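Local coordinates for glucosamine kinase (Streptacidiphilus jiangxiensis, PDB 6HWJ), which catalyses the ATP- and magnesium-dependent phosphorylation of D-glucosamine to D-glucosamine 6-phosphate and acts more weakly on glucose, at residues A106-D118 against S123-A135. Residues are numbered along the deposited sequence; the frame is centred on the assembly and turned at random.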
loop_
_atom_site.group_PDB
_atom_site.type_symbol
_atom_site.label_atom_id
_atom_site.label_comp_id
_atom_site.label_asym_id
_atom_site.label_seq_id
_atom_site.Cartn_x
_atom_site.Cartn_y
_atom_site.Cartn_z
ATOM N N ALA A 106 7.660 -19.792 8.381
ATOM C CA ALA A 106 6.403 -20.074 9.054
ATOM C C ALA A 106 6.638 -21.127 10.137
ATOM O O ALA A 106 7.344 -22.113 9.922
ATOM C CB ALA A 106 5.353 -20.552 8.051
ATOM N N ALA A 107 6.071 -20.899 11.311
ATOM C CA ALA A 107 6.154 -21.842 12.421
ATOM C C ALA A 107 4.832 -21.831 13.170
ATOM O O ALA A 107 4.165 -20.789 13.243
ATOM C CB ALA A 107 7.297 -21.492 13.389
ATOM N N PRO A 108 4.426 -22.978 13.737
ATOM C CA PRO A 108 3.132 -23.063 14.434
ATOM C C PRO A 108 3.163 -22.384 15.802
ATOM O O PRO A 108 2.937 -23.012 16.844
ATOM C CB PRO A 108 2.916 -24.582 14.534
ATOM C CG PRO A 108 4.336 -25.144 14.668
ATOM C CD PRO A 108 5.189 -24.252 13.791
ATOM N N VAL A 109 3.431 -21.073 15.806
ATOM C CA VAL A 109 3.467 -20.335 17.074
ATOM C C VAL A 109 2.055 -20.152 17.618
ATOM O O VAL A 109 1.048 -20.242 16.891
ATOM C CB VAL A 109 4.178 -18.978 16.909
ATOM C CG1 VAL A 109 5.642 -19.191 16.517
ATOM C CG2 VAL A 109 3.456 -18.099 15.887
ATOM N N THR A 110 1.981 -19.874 18.920
ATOM C CA THR A 110 0.721 -19.877 19.653
ATOM C C THR A 110 0.617 -18.622 20.502
ATOM O O THR A 110 1.610 -17.964 20.791
ATOM C CB THR A 110 0.598 -21.113 20.571
ATOM O OG1 THR A 110 1.744 -21.179 21.421
ATOM C CG2 THR A 110 0.519 -22.392 19.754
ATOM N N GLY A 111 -0.599 -18.316 20.917
ATOM C CA GLY A 111 -0.865 -17.129 21.714
ATOM C C GLY A 111 -1.286 -15.966 20.836
ATOM O O GLY A 111 -0.576 -15.608 19.894
ATOM N N GLU A 112 -2.432 -15.374 21.119
ATOM C CA GLU A 112 -2.986 -14.339 20.266
ATOM C C GLU A 112 -3.171 -13.046 21.035
ATOM O O GLU A 112 -3.541 -13.059 22.216
ATOM C CB GLU A 112 -4.341 -14.772 19.679
ATOM C CG GLU A 112 -4.248 -15.937 18.725
ATOM C CD GLU A 112 -5.598 -16.357 18.178
ATOM O OE1 GLU A 112 -6.634 -15.827 18.658
ATOM O OE2 GLU A 112 -5.625 -17.220 17.283
ATOM N N ARG A 113 -2.930 -11.932 20.353
ATOM C CA ARG A 113 -3.153 -10.608 20.924
ATOM C C ARG A 113 -3.632 -9.685 19.816
ATOM O O ARG A 113 -2.959 -9.543 18.789
ATOM C CB ARG A 113 -1.865 -10.086 21.571
ATOM C CG ARG A 113 -1.961 -8.667 22.098
ATOM C CD ARG A 113 -0.742 -8.306 22.954
ATOM N NE ARG A 113 0.511 -8.292 22.207
ATOM C CZ ARG A 113 0.964 -7.247 21.513
ATOM N NH1 ARG A 113 2.132 -7.319 20.885
ATOM N NH2 ARG A 113 0.256 -6.128 21.443
ATOM N N GLY A 114 -4.793 -9.064 20.016
ATOM C CA GLY A 114 -5.323 -8.156 19.019
ATOM C C GLY A 114 -4.652 -6.800 19.060
ATOM O O GLY A 114 -4.206 -6.331 20.106
ATOM N N ILE A 115 -4.578 -6.162 17.889
ATOM C CA ILE A 115 -4.020 -4.821 17.754
ATOM C C ILE A 115 -4.851 -4.065 16.728
ATOM O O ILE A 115 -5.358 -4.646 15.764
ATOM C CB ILE A 115 -2.534 -4.815 17.329
ATOM C CG1 ILE A 115 -2.333 -5.665 16.082
ATOM C CG2 ILE A 115 -1.665 -5.296 18.476
ATOM C CD1 ILE A 115 -1.021 -5.393 15.370
ATOM N N ILE A 116 -4.978 -2.761 16.932
ATOM C CA ILE A 116 -5.829 -1.927 16.092
ATOM C C ILE A 116 -4.977 -1.322 14.988
ATOM O O ILE A 116 -4.005 -0.609 15.263
ATOM C CB ILE A 116 -6.530 -0.834 16.913
ATOM C CG1 ILE A 116 -7.724 -1.417 17.674
ATOM C CG2 ILE A 116 -6.991 0.303 16.005
ATOM C CD1 ILE A 116 -7.351 -2.394 18.774
ATOM N N VAL A 117 -5.344 -1.610 13.739
ATOM C CA VAL A 117 -4.709 -1.027 12.565
ATOM C C VAL A 117 -5.790 -0.793 11.518
ATOM O O VAL A 117 -6.766 -1.546 11.426
ATOM C CB VAL A 117 -3.592 -1.928 11.993
ATOM C CG1 VAL A 117 -2.739 -1.147 10.999
ATOM C CG2 VAL A 117 -2.741 -2.504 13.111
ATOM N N ASP A 118 -5.614 0.261 10.727
ATOM C CA ASP A 118 -6.556 0.585 9.658
ATOM C C ASP A 118 -7.942 0.889 10.221
ATOM O O ASP A 118 -8.756 -0.014 10.426
ATOM C CB ASP A 118 -6.640 -0.568 8.655
ATOM C CG ASP A 118 -5.273 -1.050 8.204
ATOM O OD1 ASP A 118 -4.363 -0.204 8.051
ATOM O OD2 ASP A 118 -5.108 -2.276 8.010
ATOM N N SER A 123 -6.245 -7.235 12.535
ATOM C CA SER A 123 -4.905 -7.790 12.714
ATOM C C SER A 123 -4.760 -8.425 14.087
ATOM O O SER A 123 -5.150 -7.835 15.098
ATOM C CB SER A 123 -3.823 -6.714 12.544
ATOM O OG SER A 123 -3.735 -6.300 11.190
ATOM N N VAL A 124 -4.146 -9.608 14.114
ATOM C CA VAL A 124 -3.946 -10.403 15.316
ATOM C C VAL A 124 -2.477 -10.803 15.381
ATOM O O VAL A 124 -1.956 -11.433 14.444
ATOM C CB VAL A 124 -4.833 -11.658 15.316
ATOM C CG1 VAL A 124 -4.618 -12.455 16.613
ATOM C CG2 VAL A 124 -6.298 -11.261 15.179
ATOM N N ILE A 125 -1.819 -10.457 16.477
ATOM C CA ILE A 125 -0.432 -10.858 16.705
ATOM C C ILE A 125 -0.417 -12.268 17.286
ATOM O O ILE A 125 -1.122 -12.562 18.262
ATOM C CB ILE A 125 0.280 -9.865 17.640
ATOM C CG1 ILE A 125 0.246 -8.461 17.060
ATOM C CG2 ILE A 125 1.712 -10.310 17.870
ATOM C CD1 ILE A 125 0.763 -7.387 18.005
ATOM N N VAL A 126 0.357 -13.153 16.677
ATOM C CA VAL A 126 0.439 -14.539 17.128
ATOM C C VAL A 126 1.873 -14.839 17.533
ATOM O O VAL A 126 2.827 -14.461 16.836
ATOM C CB VAL A 126 -0.050 -15.516 16.033
ATOM C CG1 VAL A 126 -0.222 -16.920 16.610
ATOM C CG2 VAL A 126 -1.364 -15.045 15.469
ATOM N N GLY A 127 2.020 -15.509 18.679
ATOM C CA GLY A 127 3.341 -15.829 19.206
ATOM C C GLY A 127 4.232 -14.638 19.464
ATOM O O GLY A 127 5.455 -14.804 19.599
ATOM N N GLU A 128 3.658 -13.435 19.540
ATOM C CA GLU A 128 4.431 -12.196 19.644
ATOM C C GLU A 128 5.527 -12.110 18.586
ATOM O O GLU A 128 6.527 -11.418 18.769
ATOM C CB GLU A 128 5.028 -12.041 21.050
ATOM C CG GLU A 128 3.942 -11.928 22.130
ATOM C CD GLU A 128 2.990 -10.771 21.878
ATOM O OE1 GLU A 128 3.450 -9.707 21.415
ATOM O OE2 GLU A 128 1.777 -10.922 22.146
ATOM N N CYS A 129 5.334 -12.805 17.452
ATOM C CA CYS A 129 6.323 -12.746 16.384
ATOM C C CYS A 129 5.725 -12.803 14.991
ATOM O O CYS A 129 6.481 -12.700 14.033
ATOM C CB CYS A 129 7.350 -13.884 16.563
ATOM S SG CYS A 129 6.652 -15.542 16.509
ATOM N N ALA A 130 4.419 -12.934 14.831
ATOM C CA ALA A 130 3.786 -12.897 13.522
ATOM C C ALA A 130 2.494 -12.102 13.621
ATOM O O ALA A 130 1.920 -11.945 14.702
ATOM C CB ALA A 130 3.495 -14.303 12.980
ATOM N N VAL A 131 2.042 -11.600 12.472
ATOM C CA VAL A 131 0.820 -10.805 12.383
ATOM C C VAL A 131 -0.079 -11.448 11.335
ATOM O O VAL A 131 0.317 -11.588 10.168
ATOM C CB VAL A 131 1.096 -9.347 12.000
ATOM C CG1 VAL A 131 -0.208 -8.555 12.004
ATOM C CG2 VAL A 131 2.121 -8.742 12.938
ATOM N N VAL A 132 -1.270 -11.838 11.747
ATOM C CA VAL A 132 -2.298 -12.351 10.865
ATOM C C VAL A 132 -3.249 -11.196 10.573
ATOM O O VAL A 132 -3.797 -10.578 11.498
ATOM C CB VAL A 132 -3.063 -13.518 11.496
ATOM C CG1 VAL A 132 -4.240 -13.933 10.583
ATOM C CG2 VAL A 132 -2.141 -14.683 11.784
ATOM N N LYS A 133 -3.447 -10.913 9.301
ATOM C CA LYS A 133 -4.334 -9.840 8.853
ATOM C C LYS A 133 -5.445 -10.498 8.054
ATOM O O LYS A 133 -5.177 -11.043 6.974
ATOM C CB LYS A 133 -3.579 -8.823 8.009
ATOM C CG LYS A 133 -4.445 -7.669 7.516
ATOM C CD LYS A 133 -3.595 -6.654 6.752
ATOM C CE LYS A 133 -4.420 -5.447 6.317
ATOM N NZ LYS A 133 -3.633 -4.520 5.450
ATOM N N TRP A 134 -6.666 -10.457 8.592
ATOM C CA TRP A 134 -7.835 -10.948 7.893
ATOM C C TRP A 134 -8.362 -9.883 6.939
ATOM O O TRP A 134 -8.589 -8.738 7.341
ATOM C CB TRP A 134 -8.962 -11.300 8.869
ATOM C CG TRP A 134 -8.622 -12.322 9.898
ATOM C CD1 TRP A 134 -8.373 -12.091 11.224
ATOM C CD2 TRP A 134 -8.491 -13.722 9.696
ATOM N NE1 TRP A 134 -8.103 -13.281 11.858
ATOM C CE2 TRP A 134 -8.166 -14.296 10.944
ATOM C CE3 TRP A 134 -8.626 -14.555 8.586
ATOM C CZ2 TRP A 134 -7.963 -15.658 11.105
ATOM C CZ3 TRP A 134 -8.430 -15.909 8.743
ATOM C CH2 TRP A 134 -8.101 -16.455 10.003
ATOM N N ALA A 135 -8.575 -10.257 5.691
ATOM C CA ALA A 135 -9.441 -9.466 4.836
ATOM C C ALA A 135 -10.817 -9.479 5.489
ATOM O O ALA A 135 -11.153 -10.392 6.263
ATOM C CB ALA A 135 -9.486 -10.033 3.423
HETATM O O HOH W 1 0.920 -12.763 20.404
HETATM O O HOH W 2 -7.358 -4.916 13.885
HETATM O O HOH W 3 -5.630 -4.605 10.008
#
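Arg113 and Glu128 are brought together by bends in both chains: Arg113 leaves its strand with CG anti to the backbone N (chi1 175°) and turns at chi3, and Glu128 bends at chi2 (-57°) to present its carboxylate. The grip is side-on and bidentate, NE to OE2 at 2.9 Å and NH1 to OE1 at 2.8 Å; each oxygen uses its syn lone pair, and the guanidinium and carboxylate planes lie only 18° apart. These two nearly straight bonds fix the rotation of the guanidinium, and CD1 of Ile125 lies over one of its faces, 3.2 Å from Arg113 NH1. NH1 also makes a weak hydrogen bond to the hydroxyl of Tyr187, a residue inferred to bind ATP.

On the same face of the sheet, the side chains of Ile115 and Ile125 cross at about a right angle. Beneath them the backbones pair antiparallel: Arg113 and Ile125 exchange both N-H...O bonds, 2.8 Å from Arg113 N to Ile125 O and 2.7 Å from Ile125 N to Arg113 O. Toward the 127-129 turn, Gly127 N bonds to Gly111 O, and Val109 packs its CG1 against Cys129 SG (3.8 Å) and its CG2 against Val126 CG1. The other face carries Glu112, whose CB touches Val124 CG1 and whose carboxylate accepts backbone N-H groups of Gly76, Gly78 and Glu81. At the end where the hairpin connection leaves the sheet, water 2 bridges Ile115 O and Ser123 N.

Cys129 and Ala130 both face Val126, a classic beta bulge where strand 123-126 turns into strand 130-134. That strand carries Lys133, inferred to bind ATP, and strand 112-115 closes one edge of the six-stranded antiparallel sheet as the first arm of a beta hairpin.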